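Local coordinates for beta-glucanase (Bacteroides thetaiotaomicron, PDB 6EUG), which probably hydrolyses beta-1,3-galactosidic bonds of arabinogalactan through the family 43 glycosidase domain held in this chain, the C-terminal piece of a longer protein, at residues F60-P65 with D338-K343; R154-G159 with D245-T250; K185-P190 with D233-Q238; A289-A294 with K360-I365. One frame throughout, in Å; residues are numbered along the deposited sequence.

Interaction 1. Residues F60-P65 with D338-K343; sequences FGEHRP and DMWRPK
E62 and R64, around the end of strand 56-62, face W340, which follows strand 332-339 directly, and no backbone hydrogen bond joins the two segments, so side chains alone make the contact. The extended chain of E62 carries its carboxylate to the indole rim, where OE2 lies near the ring plane, 3.5 Å from W340 CH2. The two planes are only 17° apart, as suits an acid oxygen meeting the polarised C-H edge of an indole. R64 secures this oxygen side-on: R64 NE donates to E62 OE2 at 2.8 Å and R64 NH1 to the same E62 OE2 at 3.0 Å, both from above one face of the carboxylate, while OE2 lies in the guanidinium plane. E62 OE1 takes the backbone N-H of R111, W340 NE1 bonds to Q320, and W284 meets the indole edge-to-face. R111, Q320 and W284 line the glucoimidazole pocket and the R64 side chain is about 5 Å from the ligand, consistent with a second-shell role between the first and last blades of a family 43 five-bladed beta-propeller.

Interaction 2. Residues R154-G159 with D245-T250; sequences RFIRSG and DYLSHT
R157 folds back over its own neighbour, laying its guanidinium flat above I156 CG2 while an edge of the same group turns to the backbone of L247. A classic beta bulge, with I156 and R157 both facing V143, lets neighbouring residues reach the same loop, R157 only through its far end. The bulged strand 154-159 is outermost in one propeller blade, and 245-250 belongs to the connection between strands 236-242 and 252-256 of the next. A chi1 of 75° and a bend at chi3 leave I156 CG2 3.6 Å from the guanidinium plane of R157, over its centre. R157 NH2 then comes to 3.1 Å from L247 O. Arginine suits this site, where its flat guanidinium can lie over an apolar methyl and its charge stays at the exposed surface. Within the loop, D245 OD1 accepts from L247 N at 3.1 Å, an Asx turn just before the leucine side chain. L247 crosses I156 at about a right angle, with I156 CD1 4.0 Å from L247 CD2.

Interaction 3. Residues K185-P190 with D233-Q238; sequences KEWWTP and DNLTLQ
Two tryptophans packing on a leucine and an aspartate make this contact at the propeller's periphery, joining W187 and W188, in the loop leading into helix 190-197, to D233 and L235 at the turn between strands 225-231 and 236-242. The tryptophans occupy the two central positions of a type II turn from E186 to T189, where W188 takes the positive phi of 77°. W187 points at the hairpin, and the far end of the W188 indole reaches it. The two rings are themselves in contact, W188 NE1 lying in plane at the edge of W187. L235 puts one methyl to each: its CD2 is 3.8 Å from W188 CH2, and its CD1 a looser 4.4 Å from W187 CH2. A branched leucine suits this place because its two methyls can serve two rings at once. D233 OD2 meets the rim of W187 near the ring plane, 3.4 Å from W187 CZ2, with carboxylate and indole 19° apart. The same oxygen forms a salt bridge to R204, which would help keep its charge in place. W192 stacks on W187, and T189 caps helix 190-197 through W192 N. The result is a small aromatic cluster tying a helical excursion to the hairpin of one propeller blade.

Interaction 4. Residues A289-A294 with K360-I365; sequences ARLLTA and KGVPFI
With chi1 at -178°, the L291 side chain runs out opposite the main-chain nitrogen, and a chi2 of 62° turns its two methyls so that both reach P363. The P363 ring atom CG lies 4.1 Å from L291 CD1 and equally 4.1 Å from L291 CD2, so the corner of the pyrrolidine ring meets the fork of the leucine. L291 CD2 is also 4.1 Å from P363 O, a packing contact against the backbone. Leucine and proline suit a buried junction of this kind, one offering a branched apolar end and the other a compact, rigid ring that needs no hydrogen bond for its nitrogen. The backbones stay well apart, 8.7 Å from L291 CA to P363 CA, and exchange no hydrogen bonds; each strand is paired within its own sheet. L291 also packs on L304, and P363 on W275, V355 and F357, which together extend the apolar layer. Before the proline, D358 OD1 accepts from the backbone N of both K360 and V362, shaping the turn into strand 363-366. Face-to-face packing of adjacent sheets by apolar side chains is the usual way neighbouring blades of a beta-propeller are joined.

The four contacts are spread round one five-bladed propeller with glucoimidazole bound in its pocket. Interaction 1 lies closer to the ligand than interaction 3: the R64 side chain is about 5 Å from it, the D233 side chain about 12 Å. Interactions 1 and 4 both reach the last sheet, 26 Å apart between centres, and tie it to the first and the fourth blades respectively. Interactions 2 and 3 follow one another in the chain at the third blade, through strand 236-242 and the connection that contains 249-250, their nearest atoms about 9 Å apart. Interactions 3 and 4 touch directly, with L237 CD1 3.9 Å from L292 CD1. Interactions 2 and 4 lie on opposite sides of the chain's centre.

Interaction 1. Residues F60-P65 with D338-K343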
loop_
_atom_site.group_PDB
_atom_site.type_symbol
_atom_site.label_atom_id
_atom_site.label_comp_id
_atom_site.label_asym_id
_atom_site.label_seq_id
_atom_site.Cartn_x
_atom_site.Cartn_y
_atom_site.Cartn_z
ATOM N N PHE A 60 0.420 4.831 -11.435
ATOM C CA PHE A 60 0.951 3.464 -11.531
ATOM C C PHE A 60 0.012 2.458 -10.896
ATOM O O PHE A 60 -0.562 2.746 -9.823
ATOM C CB PHE A 60 2.325 3.368 -10.853
ATOM C CG PHE A 60 3.307 4.423 -11.300
ATOM C CD1 PHE A 60 3.337 5.705 -10.706
ATOM C CD2 PHE A 60 4.159 4.179 -12.406
ATOM C CE1 PHE A 60 4.227 6.681 -11.153
ATOM C CE2 PHE A 60 5.050 5.149 -12.841
ATOM C CZ PHE A 60 5.078 6.405 -12.220
ATOM N N GLY A 61 -0.127 1.261 -11.501
ATOM C CA GLY A 61 -0.945 0.213 -10.874
ATOM C C GLY A 61 -0.704 -1.162 -11.503
ATOM O O GLY A 61 0.049 -1.303 -12.502
ATOM N N GLU A 62 -1.377 -2.161 -10.932
ATOM C CA GLU A 62 -1.323 -3.568 -11.405
ATOM C C GLU A 62 -2.028 -3.697 -12.757
ATOM O O GLU A 62 -3.165 -3.182 -12.928
ATOM C CB GLU A 62 -2.053 -4.459 -10.419
ATOM C CG GLU A 62 -1.561 -4.401 -8.991
ATOM C CD GLU A 62 -2.610 -4.785 -7.956
ATOM O OE1 GLU A 62 -2.279 -4.719 -6.754
ATOM O OE2 GLU A 62 -3.754 -5.176 -8.343
ATOM N N HIS A 63 -1.356 -4.317 -13.735
ATOM C CA HIS A 63 -2.019 -4.763 -14.950
ATOM C C HIS A 63 -2.657 -6.138 -14.643
ATOM O O HIS A 63 -1.949 -7.113 -14.386
ATOM C CB HIS A 63 -1.005 -4.845 -16.109
ATOM C CG HIS A 63 -1.595 -5.242 -17.405
ATOM N ND1 HIS A 63 -2.124 -6.498 -17.628
ATOM C CD2 HIS A 63 -1.659 -4.585 -18.591
ATOM C CE1 HIS A 63 -2.509 -6.580 -18.890
ATOM N NE2 HIS A 63 -2.269 -5.428 -19.486
ATOM N N ARG A 64 -3.987 -6.174 -14.571
ATOM C CA ARG A 64 -4.708 -7.379 -14.231
ATOM C C ARG A 64 -5.276 -8.051 -15.477
ATOM O O ARG A 64 -5.695 -7.364 -16.414
ATOM C CB ARG A 64 -5.851 -7.113 -13.226
ATOM C CG ARG A 64 -5.414 -6.744 -11.804
ATOM C CD ARG A 64 -4.810 -7.914 -11.042
ATOM N NE ARG A 64 -4.533 -7.555 -9.655
ATOM C CZ ARG A 64 -4.377 -8.422 -8.654
ATOM N NH1 ARG A 64 -4.148 -7.972 -7.426
ATOM N NH2 ARG A 64 -4.488 -9.738 -8.855
ATOM N N PRO A 65 -5.400 -9.396 -15.434
ATOM C CA PRO A 65 -6.000 -10.179 -16.500
ATOM C C PRO A 65 -7.552 -10.194 -16.444
ATOM O O PRO A 65 -8.149 -9.935 -15.384
ATOM C CB PRO A 65 -5.397 -11.565 -16.245
ATOM C CG PRO A 65 -5.280 -11.668 -14.797
ATOM C CD PRO A 65 -4.851 -10.273 -14.369
ATOM N N ASP A 338 -10.063 0.734 -4.805
ATOM C CA ASP A 338 -10.430 -0.271 -5.833
ATOM C C ASP A 338 -11.800 -0.871 -5.524
ATOM O O ASP A 338 -12.134 -1.065 -4.330
ATOM C CB ASP A 338 -9.383 -1.380 -5.875
ATOM C CG ASP A 338 -8.045 -0.864 -6.323
ATOM O OD1 ASP A 338 -7.912 -0.476 -7.532
ATOM O OD2 ASP A 338 -7.131 -0.842 -5.474
ATOM N N MET A 339 -12.611 -1.135 -6.560
ATOM C CA MET A 339 -13.850 -1.910 -6.413
ATOM C C MET A 339 -13.637 -3.271 -7.111
ATOM O O MET A 339 -13.787 -3.375 -8.335
ATOM C CB MET A 339 -15.005 -1.104 -7.024
ATOM C CG MET A 339 -16.409 -1.573 -6.712
ATOM S SD MET A 339 -17.678 -0.557 -7.524
ATOM C CE MET A 339 -17.072 0.996 -7.131
ATOM N N TRP A 340 -13.220 -4.286 -6.350
ATOM C CA TRP A 340 -12.681 -5.509 -6.937
ATOM C C TRP A 340 -13.798 -6.402 -7.499
ATOM O O TRP A 340 -14.839 -6.582 -6.839
ATOM C CB TRP A 340 -11.880 -6.327 -5.916
ATOM C CG TRP A 340 -10.642 -5.653 -5.379
ATOM C CD1 TRP A 340 -10.464 -5.213 -4.120
ATOM C CD2 TRP A 340 -9.424 -5.393 -6.080
ATOM N NE1 TRP A 340 -9.215 -4.686 -3.980
ATOM C CE2 TRP A 340 -8.571 -4.736 -5.185
ATOM C CE3 TRP A 340 -9.011 -5.575 -7.412
ATOM C CZ2 TRP A 340 -7.293 -4.357 -5.524
ATOM C CZ3 TRP A 340 -7.736 -5.216 -7.766
ATOM C CH2 TRP A 340 -6.888 -4.562 -6.836
ATOM N N ARG A 341 -13.552 -6.959 -8.693
ATOM C CA ARG A 341 -14.421 -7.990 -9.318
ATOM C C ARG A 341 -13.596 -9.262 -9.484
ATOM O O ARG A 341 -12.938 -9.464 -10.510
ATOM C CB ARG A 341 -14.945 -7.518 -10.668
ATOM C CG ARG A 341 -15.905 -6.368 -10.515
ATOM C CD ARG A 341 -16.588 -6.023 -11.810
ATOM N NE ARG A 341 -17.606 -4.996 -11.577
ATOM C CZ ARG A 341 -18.704 -4.822 -12.305
ATOM N NH1 ARG A 341 -18.988 -5.611 -13.351
ATOM N NH2 ARG A 341 -19.535 -3.847 -11.969
ATOM N N PRO A 342 -13.571 -10.109 -8.459
ATOM C CA PRO A 342 -12.623 -11.264 -8.482
ATOM C C PRO A 342 -12.832 -12.268 -9.642
ATOM O O PRO A 342 -11.881 -12.921 -10.060
ATOM C CB PRO A 342 -12.843 -11.935 -7.122
ATOM C CG PRO A 342 -14.141 -11.413 -6.620
ATOM C CD PRO A 342 -14.364 -10.061 -7.227
ATOM N N LYS A 343 -14.060 -12.353 -10.153
ATOM C CA LYS A 343 -14.381 -13.216 -11.294
ATOM C C LYS A 343 -13.855 -12.650 -12.658
ATOM O O LYS A 343 -13.763 -13.395 -13.631
ATOM C CB LYS A 343 -15.896 -13.478 -11.334
#

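Interaction 2. Residues R154-G159 with D245-T250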
loop_
_atom_site.group_PDB
_atom_site.type_symbol
_atom_site.label_atom_id
_atom_site.label_comp_id
_atom_site.label_asym_id
_atom_site.label_seq_id
_atom_site.Cartn_x
_atom_site.Cartn_y
_atom_site.Cartn_z
ATOM N N ARG A 154 14.270 -0.244 -13.711
ATOM C CA ARG A 154 15.246 -1.337 -13.548
ATOM C C ARG A 154 15.105 -1.988 -12.142
ATOM O O ARG A 154 15.323 -1.326 -11.123
ATOM C CB ARG A 154 16.675 -0.812 -13.756
ATOM C CG ARG A 154 17.794 -1.796 -13.374
ATOM C CD ARG A 154 19.200 -1.261 -13.713
ATOM N NE ARG A 154 19.549 0.037 -13.099
ATOM C CZ ARG A 154 20.027 0.241 -11.857
ATOM N NH1 ARG A 154 20.213 -0.756 -10.986
ATOM N NH2 ARG A 154 20.314 1.481 -11.476
ATOM N N PHE A 155 14.779 -3.292 -12.116
ATOM C CA PHE A 155 14.694 -4.078 -10.867
ATOM C C PHE A 155 16.063 -4.091 -10.181
ATOM O O PHE A 155 17.108 -4.266 -10.850
ATOM C CB PHE A 155 14.248 -5.547 -11.153
ATOM C CG PHE A 155 14.331 -6.469 -9.962
ATOM C CD1 PHE A 155 13.289 -6.524 -9.042
ATOM C CD2 PHE A 155 15.450 -7.278 -9.735
ATOM C CE1 PHE A 155 13.353 -7.352 -7.930
ATOM C CE2 PHE A 155 15.524 -8.098 -8.607
ATOM C CZ PHE A 155 14.472 -8.148 -7.704
ATOM N N ILE A 156 16.054 -3.875 -8.871
ATOM C CA ILE A 156 17.276 -3.952 -8.050
ATOM C C ILE A 156 17.315 -5.212 -7.204
ATOM O O ILE A 156 18.240 -5.987 -7.320
ATOM C CB ILE A 156 17.477 -2.707 -7.158
ATOM C CG1 ILE A 156 17.539 -1.444 -8.006
ATOM C CG2 ILE A 156 18.742 -2.858 -6.326
ATOM C CD1 ILE A 156 17.500 -0.160 -7.199
ATOM N N ARG A 157 16.375 -5.371 -6.273
ATOM C CA ARG A 157 16.383 -6.534 -5.367
ATOM C C ARG A 157 15.030 -6.672 -4.649
ATOM O O ARG A 157 14.177 -5.782 -4.772
ATOM C CB ARG A 157 17.533 -6.434 -4.351
ATOM C CG ARG A 157 17.290 -5.415 -3.248
ATOM C CD ARG A 157 18.405 -5.316 -2.213
ATOM N NE ARG A 157 19.599 -4.679 -2.794
ATOM C CZ ARG A 157 19.890 -3.366 -2.836
ATOM N NH1 ARG A 157 21.033 -2.992 -3.426
ATOM N NH2 ARG A 157 19.080 -2.412 -2.348
ATOM N N SER A 158 14.834 -7.829 -4.004
ATOM C CA SER A 158 13.622 -8.113 -3.219
ATOM C C SER A 158 14.007 -8.862 -1.961
ATOM O O SER A 158 15.089 -9.482 -1.875
ATOM C CB SER A 158 12.576 -8.915 -4.024
ATOM O OG SER A 158 12.909 -10.306 -4.145
ATOM N N GLY A 159 13.124 -8.821 -0.967
ATOM C CA GLY A 159 13.385 -9.546 0.257
ATOM C C GLY A 159 12.357 -9.221 1.327
ATOM O O GLY A 159 11.568 -8.285 1.179
ATOM N N ASP A 245 18.818 7.250 -0.083
ATOM C CA ASP A 245 18.571 7.082 -1.527
ATOM C C ASP A 245 17.228 6.347 -1.834
ATOM O O ASP A 245 16.852 6.189 -3.004
ATOM C CB ASP A 245 19.761 6.400 -2.270
ATOM C CG ASP A 245 20.060 5.000 -1.794
ATOM O OD1 ASP A 245 19.323 4.467 -0.919
ATOM O OD2 ASP A 245 21.084 4.442 -2.271
ATOM N N TYR A 246 16.520 5.974 -0.772
ATOM C CA TYR A 246 15.235 5.253 -0.823
ATOM C C TYR A 246 15.345 3.829 -1.332
ATOM O O TYR A 246 14.316 3.188 -1.561
ATOM C CB TYR A 246 14.109 6.023 -1.579
ATOM C CG TYR A 246 13.775 7.423 -1.112
ATOM C CD1 TYR A 246 14.228 7.927 0.116
ATOM C CD2 TYR A 246 12.978 8.256 -1.900
ATOM C CE1 TYR A 246 13.924 9.227 0.511
ATOM C CE2 TYR A 246 12.679 9.548 -1.504
ATOM C CZ TYR A 246 13.133 10.028 -0.294
ATOM O OH TYR A 246 12.803 11.344 0.092
ATOM N N LEU A 247 16.556 3.268 -1.428
ATOM C CA LEU A 247 16.708 1.945 -2.062
ATOM C C LEU A 247 16.841 0.778 -1.090
ATOM O O LEU A 247 16.856 -0.369 -1.535
ATOM C CB LEU A 247 17.924 1.934 -3.034
ATOM C CG LEU A 247 17.904 2.998 -4.111
ATOM C CD1 LEU A 247 19.171 2.878 -4.985
ATOM C CD2 LEU A 247 16.642 3.005 -4.953
ATOM N N SER A 248 16.884 1.057 0.220
ATOM C CA SER A 248 17.010 0.029 1.242
ATOM C C SER A 248 16.450 0.549 2.558
ATOM O O SER A 248 16.123 1.754 2.646
ATOM C CB SER A 248 18.478 -0.406 1.383
ATOM O OG SER A 248 19.277 0.626 1.973
ATOM N N HIS A 249 16.358 -0.333 3.551
ATOM C CA HIS A 249 15.859 0.015 4.909
ATOM C C HIS A 249 17.034 0.311 5.850
ATOM O O HIS A 249 18.117 -0.256 5.673
ATOM C CB HIS A 249 15.029 -1.101 5.491
ATOM C CG HIS A 249 13.842 -1.491 4.664
ATOM N ND1 HIS A 249 13.880 -2.501 3.725
ATOM C CD2 HIS A 249 12.576 -1.010 4.646
ATOM C CE1 HIS A 249 12.691 -2.605 3.159
ATOM N NE2 HIS A 249 11.876 -1.750 3.736
ATOM N N THR A 250 16.836 1.177 6.854
ATOM C CA THR A 250 17.916 1.511 7.813
ATOM C C THR A 250 18.059 0.572 9.024
ATOM O O THR A 250 19.109 0.567 9.671
ATOM C CB THR A 250 17.739 2.919 8.387
ATOM O OG1 THR A 250 16.532 2.942 9.164
ATOM C CG2 THR A 250 17.681 3.952 7.268
#

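Interaction 3. Residues K185-P190 with D233-Q238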
loop_
_atom_site.group_PDB
_atom_site.type_symbol
_atom_site.label_atom_id
_atom_site.label_comp_id
_atom_site.label_asym_id
_atom_site.label_seq_id
_atom_site.Cartn_x
_atom_site.Cartn_y
_atom_site.Cartn_z
ATOM N N LYS A 185 0.155 -23.998 18.157
ATOM C CA LYS A 185 -0.261 -24.403 16.804
ATOM C C LYS A 185 -1.662 -23.899 16.414
ATOM O O LYS A 185 -1.878 -23.545 15.260
ATOM C CB LYS A 185 -0.225 -25.937 16.633
ATOM C CG LYS A 185 1.148 -26.561 16.525
ATOM C CD LYS A 185 0.987 -28.031 16.123
ATOM C CE LYS A 185 2.250 -28.834 16.336
ATOM N NZ LYS A 185 2.193 -30.190 15.703
ATOM N N GLU A 186 -2.605 -23.867 17.367
ATOM C CA GLU A 186 -3.968 -23.468 17.077
ATOM C C GLU A 186 -4.094 -21.938 17.092
ATOM O O GLU A 186 -3.975 -21.300 18.143
ATOM C CB GLU A 186 -4.934 -24.080 18.094
ATOM C CG GLU A 186 -6.381 -23.991 17.654
ATOM C CD GLU A 186 -7.349 -24.418 18.731
ATOM O OE1 GLU A 186 -6.921 -25.053 19.730
ATOM O OE2 GLU A 186 -8.545 -24.096 18.564
ATOM N N TRP A 187 -4.348 -21.355 15.928
ATOM C CA TRP A 187 -4.647 -19.914 15.844
ATOM C C TRP A 187 -5.947 -19.546 16.614
ATOM O O TRP A 187 -6.871 -20.347 16.726
ATOM C CB TRP A 187 -4.772 -19.490 14.376
ATOM C CG TRP A 187 -3.469 -19.336 13.655
ATOM C CD1 TRP A 187 -2.346 -20.086 13.807
ATOM C CD2 TRP A 187 -3.183 -18.379 12.627
ATOM N NE1 TRP A 187 -1.356 -19.638 12.950
ATOM C CE2 TRP A 187 -1.843 -18.583 12.226
ATOM C CE3 TRP A 187 -3.918 -17.338 12.036
ATOM C CZ2 TRP A 187 -1.222 -17.796 11.235
ATOM C CZ3 TRP A 187 -3.300 -16.551 11.050
ATOM C CH2 TRP A 187 -1.964 -16.792 10.664
ATOM N N TRP A 188 -5.949 -18.336 17.176
ATOM C CA TRP A 188 -7.112 -17.630 17.741
ATOM C C TRP A 188 -7.546 -18.134 19.113
ATOM O O TRP A 188 -8.625 -17.754 19.589
ATOM C CB TRP A 188 -8.312 -17.513 16.747
ATOM C CG TRP A 188 -7.894 -16.818 15.458
ATOM C CD1 TRP A 188 -7.755 -17.388 14.234
ATOM C CD2 TRP A 188 -7.554 -15.431 15.293
ATOM N NE1 TRP A 188 -7.328 -16.459 13.321
ATOM C CE2 TRP A 188 -7.191 -15.250 13.943
ATOM C CE3 TRP A 188 -7.488 -14.337 16.158
ATOM C CZ2 TRP A 188 -6.801 -14.025 13.436
ATOM C CZ3 TRP A 188 -7.110 -13.100 15.648
ATOM C CH2 TRP A 188 -6.760 -12.960 14.306
ATOM N N THR A 189 -6.715 -18.959 19.770
ATOM C CA THR A 189 -6.920 -19.236 21.191
ATOM C C THR A 189 -6.510 -17.980 21.997
ATOM O O THR A 189 -5.753 -17.140 21.494
ATOM C CB THR A 189 -6.081 -20.412 21.702
ATOM O OG1 THR A 189 -4.679 -20.098 21.636
ATOM C CG2 THR A 189 -6.374 -21.711 20.905
ATOM N N PRO A 190 -6.991 -17.864 23.252
ATOM C CA PRO A 190 -6.558 -16.696 24.023
ATOM C C PRO A 190 -5.052 -16.614 24.206
ATOM O O PRO A 190 -4.475 -15.504 24.130
ATOM C CB PRO A 190 -7.263 -16.873 25.386
ATOM C CG PRO A 190 -8.369 -17.821 25.154
ATOM C CD PRO A 190 -8.124 -18.574 23.891
ATOM N N ASP A 233 2.286 -12.484 9.194
ATOM C CA ASP A 233 1.164 -13.269 8.631
ATOM C C ASP A 233 -0.087 -12.359 8.452
ATOM O O ASP A 233 -1.223 -12.801 8.706
ATOM C CB ASP A 233 0.826 -14.546 9.450
ATOM C CG ASP A 233 1.859 -15.690 9.275
ATOM O OD1 ASP A 233 2.783 -15.616 8.486
ATOM O OD2 ASP A 233 1.780 -16.705 9.978
ATOM N N ASN A 234 0.165 -11.090 8.061
ATOM C CA ASN A 234 -0.862 -10.037 7.867
ATOM C C ASN A 234 -1.480 -9.498 9.188
ATOM O O ASN A 234 -2.337 -8.618 9.151
ATOM C CB ASN A 234 -2.016 -10.500 6.925
ATOM C CG ASN A 234 -1.582 -10.733 5.483
ATOM O OD1 ASN A 234 -0.474 -10.400 5.073
ATOM N ND2 ASN A 234 -2.460 -11.363 4.718
ATOM N N LEU A 235 -1.047 -9.996 10.338
ATOM C CA LEU A 235 -1.698 -9.666 11.612
ATOM C C LEU A 235 -1.371 -8.256 12.164
ATOM O O LEU A 235 -2.125 -7.732 12.970
ATOM C CB LEU A 235 -1.383 -10.722 12.681
ATOM C CG LEU A 235 -1.902 -12.144 12.399
ATOM C CD1 LEU A 235 -1.168 -13.227 13.167
ATOM C CD2 LEU A 235 -3.381 -12.229 12.669
ATOM N N THR A 236 -0.236 -7.688 11.780
ATOM C CA THR A 236 0.319 -6.505 12.468
ATOM C C THR A 236 0.877 -5.560 11.422
ATOM O O THR A 236 1.552 -6.034 10.466
ATOM C CB THR A 236 1.470 -6.968 13.414
ATOM O OG1 THR A 236 0.971 -7.970 14.332
ATOM C CG2 THR A 236 2.055 -5.792 14.202
ATOM N N LEU A 237 0.641 -4.237 11.569
ATOM C CA LEU A 237 1.272 -3.252 10.662
ATOM C C LEU A 237 2.685 -2.907 11.155
ATOM O O LEU A 237 2.907 -2.819 12.363
ATOM C CB LEU A 237 0.502 -1.948 10.592
ATOM C CG LEU A 237 -0.790 -1.923 9.798
ATOM C CD1 LEU A 237 -1.497 -0.624 10.111
ATOM C CD2 LEU A 237 -0.505 -2.046 8.296
ATOM N N GLN A 238 3.621 -2.727 10.210
ATOM C CA GLN A 238 4.955 -2.191 10.536
ATOM C C GLN A 238 5.271 -0.952 9.696
ATOM O O GLN A 238 4.773 -0.829 8.559
ATOM C CB GLN A 238 6.049 -3.275 10.434
ATOM C CG GLN A 238 5.910 -4.384 11.478
ATOM C CD GLN A 238 6.948 -5.502 11.355
ATOM O OE1 GLN A 238 7.880 -5.400 10.536
ATOM N NE2 GLN A 238 6.784 -6.593 12.150
#

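Interaction 4. Residues A289-A294 with K360-I365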
loop_
_atom_site.group_PDB
_atom_site.type_symbol
_atom_site.label_atom_id
_atom_site.label_comp_id
_atom_site.label_asym_id
_atom_site.label_seq_id
_atom_site.Cartn_x
_atom_site.Cartn_y
_atom_site.Cartn_z
ATOM N N ALA A 289 -13.952 0.160 6.836
ATOM C CA ALA A 289 -12.638 0.879 6.895
ATOM C C ALA A 289 -12.312 1.313 8.321
ATOM O O ALA A 289 -13.219 1.502 9.134
ATOM C CB ALA A 289 -12.637 2.106 5.973
ATOM N N ARG A 290 -11.010 1.420 8.623
ATOM C CA ARG A 290 -10.511 1.942 9.891
ATOM C C ARG A 290 -9.754 3.259 9.609
ATOM O O ARG A 290 -9.127 3.419 8.516
ATOM C CB ARG A 290 -9.543 0.941 10.568
ATOM C CG ARG A 290 -10.124 -0.471 10.812
ATOM C CD ARG A 290 -9.864 -1.481 9.713
ATOM N NE ARG A 290 -10.432 -2.772 10.090
ATOM C CZ ARG A 290 -9.803 -3.774 10.700
ATOM N NH1 ARG A 290 -8.513 -3.711 11.024
ATOM N NH2 ARG A 290 -10.498 -4.863 10.989
ATOM N N LEU A 291 -9.805 4.171 10.582
ATOM C CA LEU A 291 -8.978 5.393 10.604
ATOM C C LEU A 291 -7.956 5.315 11.739
ATOM O O LEU A 291 -8.331 5.068 12.885
ATOM C CB LEU A 291 -9.840 6.643 10.770
ATOM C CG LEU A 291 -9.141 7.997 10.776
ATOM C CD1 LEU A 291 -8.437 8.211 9.431
ATOM C CD2 LEU A 291 -10.114 9.130 11.059
ATOM N N LEU A 292 -6.677 5.527 11.409
ATOM C CA LEU A 292 -5.588 5.498 12.381
ATOM C C LEU A 292 -4.877 6.859 12.394
ATOM O O LEU A 292 -4.772 7.502 11.344
ATOM C CB LEU A 292 -4.617 4.382 12.095
ATOM C CG LEU A 292 -5.204 3.017 11.611
ATOM C CD1 LEU A 292 -4.093 2.067 11.197
ATOM C CD2 LEU A 292 -6.057 2.361 12.697
ATOM N N THR A 293 -4.394 7.292 13.557
ATOM C CA THR A 293 -3.706 8.601 13.666
ATOM C C THR A 293 -2.518 8.598 14.637
ATOM O O THR A 293 -2.504 7.829 15.644
ATOM C CB THR A 293 -4.721 9.719 14.006
ATOM O OG1 THR A 293 -4.145 11.036 13.902
ATOM C CG2 THR A 293 -5.287 9.535 15.426
ATOM N N ALA A 294 -1.545 9.467 14.335
ATOM C CA ALA A 294 -0.400 9.746 15.196
ATOM C C ALA A 294 0.090 11.188 15.044
ATOM O O ALA A 294 -0.147 11.839 13.992
ATOM C CB ALA A 294 0.760 8.789 14.926
ATOM N N LYS A 360 -13.493 19.226 14.376
ATOM C CA LYS A 360 -12.281 18.931 15.131
ATOM C C LYS A 360 -11.083 18.577 14.235
ATOM O O LYS A 360 -10.073 18.100 14.743
ATOM C CB LYS A 360 -12.562 17.747 16.085
ATOM C CG LYS A 360 -13.651 17.973 17.148
ATOM C CD LYS A 360 -13.284 19.086 18.113
ATOM C CE LYS A 360 -14.291 19.214 19.241
ATOM N N GLY A 361 -11.203 18.787 12.922
ATOM C CA GLY A 361 -10.173 18.446 11.938
ATOM C C GLY A 361 -10.014 16.979 11.530
ATOM O O GLY A 361 -9.030 16.627 10.849
ATOM N N VAL A 362 -10.944 16.119 11.935
ATOM C CA VAL A 362 -10.800 14.695 11.643
ATOM C C VAL A 362 -11.470 14.343 10.294
ATOM O O VAL A 362 -12.630 14.713 10.034
ATOM C CB VAL A 362 -11.210 13.779 12.826
ATOM C CG1 VAL A 362 -11.632 14.574 14.051
ATOM C CG2 VAL A 362 -12.242 12.762 12.401
ATOM N N PRO A 363 -10.717 13.668 9.407
ATOM C CA PRO A 363 -11.192 13.422 8.046
ATOM C C PRO A 363 -12.397 12.471 7.994
ATOM O O PRO A 363 -12.495 11.540 8.818
ATOM C CB PRO A 363 -9.974 12.801 7.356
ATOM C CG PRO A 363 -9.176 12.154 8.467
ATOM C CD PRO A 363 -9.390 13.040 9.665
ATOM N N PHE A 364 -13.325 12.765 7.087
ATOM C CA PHE A 364 -14.436 11.849 6.755
ATOM C C PHE A 364 -14.658 11.821 5.249
ATOM O O PHE A 364 -14.163 12.703 4.539
ATOM C CB PHE A 364 -15.741 12.167 7.529
ATOM C CG PHE A 364 -16.404 13.482 7.152
ATOM C CD1 PHE A 364 -15.993 14.689 7.736
ATOM C CD2 PHE A 364 -17.442 13.515 6.238
ATOM C CE1 PHE A 364 -16.596 15.888 7.395
ATOM C CE2 PHE A 364 -18.052 14.718 5.892
ATOM C CZ PHE A 364 -17.625 15.918 6.475
ATOM N N ILE A 365 -15.365 10.796 4.746
ATOM C CA ILE A 365 -15.524 10.605 3.292
ATOM C C ILE A 365 -17.009 10.297 2.965
ATOM O O ILE A 365 -17.534 9.333 3.499
ATOM C CB ILE A 365 -14.614 9.460 2.779
ATOM C CG1 ILE A 365 -13.111 9.776 3.051
ATOM C CG2 ILE A 365 -14.826 9.234 1.281
ATOM C CD1 ILE A 365 -12.263 8.539 3.121
#